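Local coordinates for protein Xaa-Pro Dipeptidase (Alteromonas macleodii, PDB 2QS8) that probably removes C-terminal amino acids from dipeptides or short peptides as a metal-dependent carboxypeptidase of the amidohydrolase superfamily, here holding a methionine in its active site, at residues G200-G208 / F294-V305; I246-G256 / L266-T277. One frame throughout, in Å; residues are numbered along the deposited sequence.

Contact 1 of 2, residues G200-G208 / F294-V305. With MET (methionine), chain D.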
loop_
_atom_site.group_PDB
_atom_site.type_symbol
_atom_site.label_atom_id
_atom_site.label_comp_id
_atom_site.label_asym_id
_atom_site.label_seq_id
_atom_site.Cartn_x
_atom_site.Cartn_y
_atom_site.Cartn_z
ATOM N N GLY A 200 20.074 14.067 -8.767
ATOM C CA GLY A 200 20.302 15.336 -9.436
ATOM C C GLY A 200 21.375 16.189 -8.792
ATOM O O GLY A 200 21.968 15.794 -7.789
ATOM N N VAL A 201 21.607 17.373 -9.353
ATOM C CA VAL A 201 22.637 18.280 -8.859
ATOM C C VAL A 201 22.224 19.270 -7.766
ATOM O O VAL A 201 22.750 19.232 -6.657
ATOM C CB VAL A 201 23.262 19.095 -10.022
ATOM C CG1 VAL A 201 24.275 20.098 -9.486
ATOM C CG2 VAL A 201 23.921 18.165 -11.001
ATOM N N LEU A 202 21.297 20.161 -8.092
ATOM C CA LEU A 202 20.852 21.185 -7.149
ATOM C C LEU A 202 20.022 20.713 -5.946
ATOM O O LEU A 202 19.541 21.525 -5.167
ATOM C CB LEU A 202 20.093 22.268 -7.914
ATOM C CG LEU A 202 20.933 22.858 -9.044
ATOM C CD1 LEU A 202 20.105 23.863 -9.840
ATOM C CD2 LEU A 202 22.173 23.502 -8.456
ATOM N N SER A 203 19.853 19.408 -5.792
ATOM C CA SER A 203 19.097 18.906 -4.657
ATOM C C SER A 203 20.061 18.635 -3.514
ATOM O O SER A 203 21.204 18.233 -3.743
ATOM C CB SER A 203 18.350 17.622 -5.036
ATOM O OG SER A 203 19.232 16.642 -5.549
ATOM N N VAL A 204 19.615 18.886 -2.289
ATOM C CA VAL A 204 20.446 18.647 -1.114
ATOM C C VAL A 204 20.318 17.160 -0.817
ATOM O O VAL A 204 19.545 16.746 0.052
ATOM C CB VAL A 204 19.960 19.480 0.095
ATOM C CG1 VAL A 204 20.877 19.263 1.299
ATOM C CG2 VAL A 204 19.930 20.948 -0.279
ATOM N N ALA A 205 21.061 16.365 -1.577
ATOM C CA ALA A 205 21.044 14.910 -1.448
ATOM C C ALA A 205 22.395 14.346 -1.897
ATOM O O ALA A 205 23.095 14.961 -2.689
ATOM C CB ALA A 205 19.908 14.328 -2.299
ATOM N N LYS A 206 22.748 13.170 -1.399
ATOM C CA LYS A 206 24.028 12.563 -1.737
ATOM C C LYS A 206 24.312 12.327 -3.226
ATOM O O LYS A 206 25.312 12.811 -3.746
ATOM C CB LYS A 206 24.192 11.242 -0.979
ATOM C CG LYS A 206 25.612 10.698 -0.973
ATOM C CD LYS A 206 26.556 11.666 -0.273
ATOM C CE LYS A 206 28.004 11.184 -0.343
ATOM N NZ LYS A 206 28.952 12.169 0.261
ATOM N N SER A 207 23.436 11.592 -3.906
ATOM C CA SER A 207 23.658 11.267 -5.313
ATOM C C SER A 207 23.244 12.318 -6.331
ATOM O O SER A 207 22.282 13.064 -6.135
ATOM C CB SER A 207 22.970 9.944 -5.669
ATOM O OG SER A 207 23.226 9.581 -7.016
ATOM N N GLY A 208 23.996 12.350 -7.426
ATOM C CA GLY A 208 23.710 13.266 -8.506
ATOM C C GLY A 208 23.349 12.516 -9.780
ATOM O O GLY A 208 23.118 13.143 -10.813
ATOM N N PHE A 294 27.314 26.923 -3.741
ATOM C CA PHE A 294 26.405 25.790 -3.617
ATOM C C PHE A 294 26.588 25.156 -2.231
ATOM O O PHE A 294 27.588 25.391 -1.547
ATOM C CB PHE A 294 26.729 24.702 -4.656
ATOM C CG PHE A 294 26.475 25.103 -6.096
ATOM C CD1 PHE A 294 25.187 25.382 -6.543
ATOM C CD2 PHE A 294 27.527 25.158 -7.012
ATOM C CE1 PHE A 294 24.951 25.708 -7.881
ATOM C CE2 PHE A 294 27.301 25.487 -8.352
ATOM C CZ PHE A 294 26.016 25.760 -8.787
ATOM N N PRO A 295 25.602 24.367 -1.785
ATOM C CA PRO A 295 25.750 23.723 -0.479
ATOM C C PRO A 295 26.910 22.742 -0.683
ATOM O O PRO A 295 27.178 22.335 -1.817
ATOM C CB PRO A 295 24.413 23.016 -0.294
ATOM C CG PRO A 295 23.456 23.946 -0.996
ATOM C CD PRO A 295 24.207 24.303 -2.256
ATOM N N GLU A 296 27.594 22.363 0.389
ATOM C CA GLU A 296 28.720 21.447 0.268
ATOM C C GLU A 296 28.377 20.101 -0.367
ATOM O O GLU A 296 29.198 19.513 -1.069
ATOM C CB GLU A 296 29.368 21.211 1.641
ATOM C CG GLU A 296 30.075 22.432 2.218
ATOM C CD GLU A 296 30.981 23.129 1.204
ATOM O OE1 GLU A 296 31.863 22.458 0.625
ATOM O OE2 GLU A 296 30.810 24.350 0.988
ATOM N N ILE A 297 27.167 19.614 -0.124
ATOM C CA ILE A 297 26.746 18.327 -0.668
ATOM C C ILE A 297 26.416 18.428 -2.169
ATOM O O ILE A 297 26.509 17.435 -2.902
ATOM C CB ILE A 297 25.531 17.772 0.131
ATOM C CG1 ILE A 297 25.253 16.327 -0.259
ATOM C CG2 ILE A 297 24.308 18.626 -0.109
ATOM C CD1 ILE A 297 24.289 15.623 0.669
ATOM N N VAL A 298 26.066 19.638 -2.609
ATOM C CA VAL A 298 25.726 19.916 -4.003
ATOM C C VAL A 298 26.960 20.206 -4.879
ATOM O O VAL A 298 27.058 19.725 -6.011
ATOM C CB VAL A 298 24.773 21.138 -4.107
ATOM C CG1 VAL A 298 24.559 21.515 -5.570
ATOM C CG2 VAL A 298 23.448 20.833 -3.436
ATOM N N ARG A 299 27.896 20.991 -4.345
ATOM C CA ARG A 299 29.105 21.375 -5.077
ATOM C C ARG A 299 29.792 20.276 -5.903
ATOM O O ARG A 299 30.072 20.472 -7.078
ATOM C CB ARG A 299 30.125 22.001 -4.115
ATOM C CG ARG A 299 31.317 22.617 -4.829
ATOM C CD ARG A 299 32.238 23.365 -3.878
ATOM N NE ARG A 299 33.182 24.198 -4.613
ATOM C CZ ARG A 299 34.104 24.968 -4.049
ATOM N NH1 ARG A 299 34.222 25.019 -2.731
ATOM N NH2 ARG A 299 34.904 25.700 -4.804
ATOM N N PRO A 300 30.082 19.114 -5.297
ATOM C CA PRO A 300 30.737 18.012 -6.015
ATOM C C PRO A 300 29.962 17.571 -7.259
ATOM O O PRO A 300 30.546 17.338 -8.318
ATOM C CB PRO A 300 30.793 16.895 -4.970
ATOM C CG PRO A 300 30.824 17.628 -3.680
ATOM C CD PRO A 300 29.833 18.744 -3.892
ATOM N N LYS A 301 28.646 17.452 -7.108
ATOM C CA LYS A 301 27.760 17.028 -8.185
ATOM C C LYS A 301 27.750 18.023 -9.340
ATOM O O LYS A 301 27.765 17.628 -10.505
ATOM C CB LYS A 301 26.337 16.838 -7.643
ATOM C CG LYS A 301 26.238 15.817 -6.507
ATOM C CD LYS A 301 24.796 15.566 -6.074
ATOM C CE LYS A 301 24.157 16.829 -5.518
ATOM N NZ LYS A 301 22.718 16.632 -5.185
ATOM N N ALA A 302 27.725 19.309 -9.009
ATOM C CA ALA A 302 27.712 20.357 -10.020
ATOM C C ALA A 302 29.009 20.373 -10.836
ATOM O O ALA A 302 28.978 20.558 -12.053
ATOM C CB ALA A 302 27.487 21.715 -9.359
ATOM N N ALA A 303 30.141 20.178 -10.167
ATOM C CA ALA A 303 31.440 20.169 -10.830
ATOM C C ALA A 303 31.570 18.976 -11.774
ATOM O O ALA A 303 32.235 19.060 -12.806
ATOM C CB ALA A 303 32.547 20.133 -9.798
ATOM N N SER A 304 30.927 17.869 -11.415
ATOM C CA SER A 304 30.960 16.653 -12.217
ATOM C C SER A 304 30.001 16.655 -13.415
ATOM O O SER A 304 30.418 16.466 -14.561
ATOM C CB SER A 304 30.644 15.450 -11.332
ATOM O OG SER A 304 30.308 14.318 -12.118
ATOM N N VAL A 305 28.720 16.866 -13.139
ATOM C CA VAL A 305 27.687 16.857 -14.168
ATOM C C VAL A 305 27.751 18.000 -15.173
ATOM O O VAL A 305 27.796 17.770 -16.380
ATOM C CB VAL A 305 26.267 16.840 -13.527
ATOM C CG1 VAL A 305 25.199 16.955 -14.602
ATOM C CG2 VAL A 305 26.068 15.557 -12.739
HETATM N N MET D . 18.456 21.143 -12.510
HETATM C CA MET D . 19.475 20.119 -12.885
HETATM C C MET D . 19.979 19.346 -11.670
HETATM O O MET D . 20.469 18.215 -11.860
HETATM C CB MET D . 20.659 20.797 -13.573
HETATM C CG MET D . 21.707 19.827 -14.046
HETATM S SD MET D . 22.927 20.642 -15.015
HETATM C CE MET D . 21.965 21.023 -16.451
HETATM O OXT MET D . 19.883 19.888 -10.547
#

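Contact 2 of 2, residues I246-G256 / L266-T277. With MET (methionine), chain D.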
loop_
_atom_site.group_PDB
_atom_site.type_symbol
_atom_site.label_atom_id
_atom_site.label_comp_id
_atom_site.label_asym_id
_atom_site.label_seq_id
_atom_site.Cartn_x
_atom_site.Cartn_y
_atom_site.Cartn_z
ATOM N N ILE A 246 13.717 5.413 -21.024
ATOM C CA ILE A 246 13.663 5.359 -22.478
ATOM C C ILE A 246 12.913 4.101 -22.890
ATOM O O ILE A 246 12.025 4.150 -23.736
ATOM C CB ILE A 246 15.075 5.338 -23.082
ATOM C CG1 ILE A 246 15.810 6.618 -22.690
ATOM C CG2 ILE A 246 15.002 5.225 -24.602
ATOM C CD1 ILE A 246 17.291 6.595 -22.969
ATOM N N LYS A 247 13.268 2.976 -22.283
ATOM C CA LYS A 247 12.605 1.719 -22.595
ATOM C C LYS A 247 11.137 1.732 -22.179
ATOM O O LYS A 247 10.320 1.027 -22.763
ATOM C CB LYS A 247 13.319 0.551 -21.910
ATOM C CG LYS A 247 14.638 0.169 -22.575
ATOM C CD LYS A 247 15.247 -1.109 -21.997
ATOM C CE LYS A 247 15.857 -0.896 -20.630
ATOM N NZ LYS A 247 16.532 -2.143 -20.172
ATOM N N ALA A 248 10.799 2.532 -21.166
ATOM C CA ALA A 248 9.414 2.591 -20.697
ATOM C C ALA A 248 8.537 3.358 -21.680
ATOM O O ALA A 248 7.316 3.185 -21.699
ATOM C CB ALA A 248 9.340 3.232 -19.306
ATOM N N GLY A 249 9.163 4.217 -22.483
ATOM C CA GLY A 249 8.419 4.973 -23.475
ATOM C C GLY A 249 8.153 6.438 -23.183
ATOM O O GLY A 249 7.192 7.000 -23.707
ATOM N N VAL A 250 8.991 7.066 -22.365
ATOM C CA VAL A 250 8.783 8.470 -22.048
ATOM C C VAL A 250 9.017 9.315 -23.308
ATOM O O VAL A 250 9.646 8.855 -24.256
ATOM C CB VAL A 250 9.701 8.935 -20.889
ATOM C CG1 VAL A 250 9.445 8.084 -19.667
ATOM C CG2 VAL A 250 11.160 8.841 -21.291
ATOM N N ASP A 251 8.495 10.541 -23.313
ATOM C CA ASP A 251 8.614 11.437 -24.455
ATOM C C ASP A 251 9.948 12.164 -24.574
ATOM O O ASP A 251 10.428 12.416 -25.682
ATOM C CB ASP A 251 7.472 12.452 -24.423
ATOM C CG ASP A 251 6.117 11.787 -24.520
ATOM O OD1 ASP A 251 5.700 11.447 -25.647
ATOM O OD2 ASP A 251 5.479 11.579 -23.465
ATOM N N SER A 252 10.558 12.494 -23.444
ATOM C CA SER A 252 11.824 13.197 -23.491
ATOM C C SER A 252 12.714 12.991 -22.266
ATOM O O SER A 252 12.241 12.732 -21.156
ATOM C CB SER A 252 11.573 14.697 -23.700
ATOM O OG SER A 252 10.852 15.257 -22.619
ATOM N N ILE A 253 14.017 13.090 -22.505
ATOM C CA ILE A 253 15.019 12.964 -21.467
ATOM C C ILE A 253 15.640 14.356 -21.318
ATOM O O ILE A 253 16.074 14.956 -22.305
ATOM C CB ILE A 253 16.132 11.972 -21.868
ATOM C CG1 ILE A 253 15.573 10.548 -21.994
ATOM C CG2 ILE A 253 17.261 12.043 -20.861
ATOM C CD1 ILE A 253 14.921 10.024 -20.734
ATOM N N GLU A 254 15.664 14.872 -20.096
ATOM C CA GLU A 254 16.249 16.185 -19.852
ATOM C C GLU A 254 17.681 16.005 -19.360
ATOM O O GLU A 254 17.953 15.106 -18.571
ATOM C CB GLU A 254 15.431 16.937 -18.796
ATOM C CG GLU A 254 13.911 16.795 -18.934
ATOM C CD GLU A 254 13.353 17.390 -20.225
ATOM O OE1 GLU A 254 13.595 18.586 -20.485
ATOM O OE2 GLU A 254 12.663 16.661 -20.972
ATOM N N HIS A 255 18.597 16.850 -19.834
ATOM C CA HIS A 255 20.009 16.792 -19.433
ATOM C C HIS A 255 20.819 15.602 -19.991
ATOM O O HIS A 255 21.835 15.802 -20.660
ATOM C CB HIS A 255 20.123 16.803 -17.903
ATOM C CG HIS A 255 19.141 17.706 -17.226
ATOM N ND1 HIS A 255 18.999 19.035 -17.557
ATOM C CD2 HIS A 255 18.244 17.470 -16.244
ATOM C CE1 HIS A 255 18.056 19.579 -16.807
ATOM N NE2 HIS A 255 17.582 18.647 -16.003
ATOM N N GLY A 256 20.371 14.381 -19.695
ATOM C CA GLY A 256 21.042 13.172 -20.162
ATOM C C GLY A 256 22.561 13.212 -20.126
ATOM O O GLY A 256 23.232 12.664 -21.005
ATOM N N LEU A 266 18.698 3.457 -28.121
ATOM C CA LEU A 266 17.369 3.224 -27.577
ATOM C C LEU A 266 16.494 4.440 -27.849
ATOM O O LEU A 266 15.348 4.303 -28.254
ATOM C CB LEU A 266 17.443 2.955 -26.073
ATOM C CG LEU A 266 17.892 1.545 -25.688
ATOM C CD1 LEU A 266 18.139 1.471 -24.193
ATOM C CD2 LEU A 266 16.821 0.536 -26.107
HETATM N N MSE A 267 17.034 5.636 -27.637
HETATM C CA MSE A 267 16.263 6.848 -27.877
HETATM C C MSE A 267 15.887 7.019 -29.341
HETATM O O MSE A 267 14.804 7.510 -29.658
HETATM C CB MSE A 267 17.041 8.064 -27.400
HETATM C CG MSE A 267 17.021 8.222 -25.904
HETATM SE SE MSE A 267 18.054 9.810 -25.425
HETATM C CE MSE A 267 16.724 11.224 -25.802
ATOM N N ILE A 268 16.782 6.599 -30.227
ATOM C CA ILE A 268 16.522 6.687 -31.652
ATOM C C ILE A 268 15.429 5.691 -32.034
ATOM O O ILE A 268 14.520 6.015 -32.790
ATOM C CB ILE A 268 17.793 6.379 -32.465
ATOM C CG1 ILE A 268 18.836 7.467 -32.202
ATOM C CG2 ILE A 268 17.464 6.312 -33.950
ATOM C CD1 ILE A 268 20.187 7.177 -32.799
ATOM N N GLU A 269 15.522 4.484 -31.497
ATOM C CA GLU A 269 14.547 3.437 -31.789
ATOM C C GLU A 269 13.146 3.755 -31.282
ATOM O O GLU A 269 12.156 3.412 -31.924
ATOM C CB GLU A 269 15.009 2.122 -31.173
ATOM C CG GLU A 269 14.126 0.931 -31.477
ATOM C CD GLU A 269 14.424 -0.250 -30.560
ATOM O OE1 GLU A 269 15.618 -0.596 -30.393
ATOM O OE2 GLU A 269 13.465 -0.835 -30.008
ATOM N N ASN A 270 13.070 4.397 -30.120
ATOM C CA ASN A 270 11.792 4.745 -29.510
ATOM C C ASN A 270 11.325 6.151 -29.889
ATOM O O ASN A 270 10.222 6.555 -29.541
ATOM C CB ASN A 270 11.891 4.633 -27.981
ATOM C CG ASN A 270 12.076 3.197 -27.503
ATOM O OD1 ASN A 270 11.168 2.375 -27.600
ATOM N ND2 ASN A 270 13.259 2.893 -26.988
ATOM N N GLY A 271 12.174 6.885 -30.603
ATOM C CA GLY A 271 11.830 8.240 -31.004
ATOM C C GLY A 271 11.693 9.181 -29.818
ATOM O O GLY A 271 10.775 9.995 -29.768
ATOM N N THR A 272 12.608 9.066 -28.861
ATOM C CA THR A 272 12.579 9.909 -27.665
ATOM C C THR A 272 13.318 11.218 -27.919
ATOM O O THR A 272 14.357 11.216 -28.566
ATOM C CB THR A 272 13.263 9.209 -26.480
ATOM O OG1 THR A 272 12.914 7.817 -26.467
ATOM C CG2 THR A 272 12.819 9.857 -25.174
ATOM N N TYR A 273 12.790 12.329 -27.413
ATOM C CA TYR A 273 13.442 13.628 -27.592
ATOM C C TYR A 273 14.480 13.937 -26.514
ATOM O O TYR A 273 14.282 13.619 -25.346
ATOM C CB TYR A 273 12.410 14.760 -27.620
ATOM C CG TYR A 273 11.876 15.069 -29.005
ATOM C CD1 TYR A 273 10.711 14.457 -29.483
ATOM C CD2 TYR A 273 12.541 15.970 -29.840
ATOM C CE1 TYR A 273 10.216 14.745 -30.766
ATOM C CE2 TYR A 273 12.061 16.264 -31.125
ATOM C CZ TYR A 273 10.897 15.655 -31.582
ATOM O OH TYR A 273 10.421 15.981 -32.833
ATOM N N TYR A 274 15.594 14.546 -26.929
ATOM C CA TYR A 274 16.664 14.927 -26.017
ATOM C C TYR A 274 16.654 16.448 -25.811
ATOM O O TYR A 274 16.798 17.204 -26.765
ATOM C CB TYR A 274 18.032 14.495 -26.568
ATOM C CG TYR A 274 19.219 14.921 -25.710
ATOM C CD1 TYR A 274 20.450 15.223 -26.288
ATOM C CD2 TYR A 274 19.113 15.002 -24.324
ATOM C CE1 TYR A 274 21.544 15.594 -25.505
ATOM C CE2 TYR A 274 20.198 15.369 -23.535
ATOM C CZ TYR A 274 21.408 15.663 -24.132
ATOM O OH TYR A 274 22.482 16.026 -23.350
ATOM N N VAL A 275 16.473 16.878 -24.564
ATOM C CA VAL A 275 16.458 18.298 -24.198
ATOM C C VAL A 275 17.728 18.487 -23.361
ATOM O O VAL A 275 17.736 18.252 -22.156
ATOM C CB VAL A 275 15.227 18.632 -23.352
ATOM C CG1 VAL A 275 15.135 20.116 -23.130
ATOM C CG2 VAL A 275 13.992 18.118 -24.027
ATOM N N PRO A 276 18.816 18.938 -23.998
ATOM C CA PRO A 276 20.112 19.151 -23.357
ATOM C C PRO A 276 20.287 20.112 -22.180
ATOM O O PRO A 276 20.945 19.759 -21.211
ATOM C CB PRO A 276 21.013 19.515 -24.533
ATOM C CG PRO A 276 20.091 20.249 -25.432
ATOM C CD PRO A 276 18.840 19.411 -25.392
ATOM N N THR A 277 19.710 21.302 -22.249
ATOM C CA THR A 277 19.893 22.299 -21.192
ATOM C C THR A 277 21.386 22.513 -20.967
ATOM O O THR A 277 21.884 22.435 -19.836
ATOM C CB THR A 277 19.236 21.895 -19.835
ATOM O OG1 THR A 277 19.970 20.816 -19.223
ATOM C CG2 THR A 277 17.779 21.509 -20.055
HETATM N N MET D . 18.456 21.143 -12.510
HETATM C CA MET D . 19.475 20.119 -12.885
HETATM C C MET D . 19.979 19.346 -11.670
HETATM O O MET D . 20.469 18.215 -11.860
HETATM C CB MET D . 20.659 20.797 -13.573
HETATM C CG MET D . 21.707 19.827 -14.046
HETATM S SD MET D . 22.927 20.642 -15.015
HETATM C CE MET D . 21.965 21.023 -16.451
HETATM O OXT MET D . 19.883 19.888 -10.547
HETATM O O HOH W 1 11.004 6.576 -25.021
#

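Contact 1 of 2, residues G200-G208 / F294-V305
Val201 lays its two methyls along helix 299-319: CG1 rests 3.6 Å from Ala302 CB, while CG2 meets CB of Val305 one turn further on, the two side chains running antiparallel as they pass. With CG1 anti to the backbone N (chi1 177°), the side chain straddles both helical positions. Beside it, Leu202 sends CD2 obliquely to the Phe294 ring, 3.6 Å from CE1, and Val298 CG1 closes in under the same leucine. Val284 of helix 278-287 packs against Leu202, Phe294 and Ala302 as well. Farther along the loop, Ile297 crosses Val204 at about a right angle and sets CD1 against the Ala205 carbonyl carbon.

The polar edge centres on Lys301, whose chain, kinked two bonds short of its ammonium (chi3 -63°), passes Gly208 and ends inside the curled loop. There NZ donates to Ser203 O at 2.6 Å, to Gly200 O at 2.8 Å and to Ala205 O at 3.0 Å, each reached somewhat out of the carbonyl plane, with a weak fourth bond to Val201 O. Val201 N then gives a nearly straight bond of 2.9 Å to O of the bound methionine, and Leu202 N one of 2.8 Å to its OXT. A single buried ammonium thus gathers four carbonyls and fixes the loop whose consecutive amides bind the ligand carboxylate, consistent with recognition of a free C-terminus.

Contact 2 of 2, residues I246-G256 / L266-T277
His255 and Thr277 meet just beyond the paired stretch of two neighbouring parallel strands of the TIM barrel: ND1 donates to Thr277 OG1 over 2.6 Å, the hydroxyl lying in the ring plane. This bond fixes the imidazole's rotation beside the bound methionine, whose CB lies over one ring face. His69, His235 and His237 also meet this ring, placing it in the metal-bearing active site. Behind it, strands 252-253 and 273-275 of a beta-alpha-beta unit pair through four alternating backbone bonds, from Tyr273 N on Asp251 O to His255 N on Val275 O (2.8 Å).

Tyr274, its ring swung opposite the backbone N (chi1 177°), reaches forward over the neighbouring strand, its edge passing Ile253 O, and OH donates to His255 O at 2.8 Å from above the carbonyl plane. A phenylalanine in its place would probably leave this buried carbonyl without its hydroxyl partner and the turn at His255 less firmly held. On the other face, Glu254 lies side by side with Val275, OE1 3.3 Å from CB; its carboxylate is held by Ser252, Arg111 and His69.

Further out, Ile246 stands nearly perpendicular to Met267, a selenomethionine, CD1 to CG 3.4 Å, and a turn about the CG-SE bond (chi3 80°) carries CE to Ile253. One water bridges the two segments, donating to Ile246 O and Val250 O and hydrogen-bonded to Thr272 OG1 at 2.7 Å.

Both segments of contact 2 fall between the two of contact 1 along the chain: 200-208 follows strand 192-196, then comes contact 2, and 294-305 runs into the first turns of helix 299-319. Strands 192-196, 231-236, 252-253 and 273-275 lie in that order in one parallel sheet, so contact 2 belongs to the barrel wall, whereas contact 1 joins a loop after the first of these strands to a later helix. The contacts lie about 23 Å apart between centres and about 6 Å between nearest atoms, without touching. The bound methionine spans the interval: contact 1 takes its carboxylate, while contact 2 meets its side chain, near the magnesium ion of the barrel.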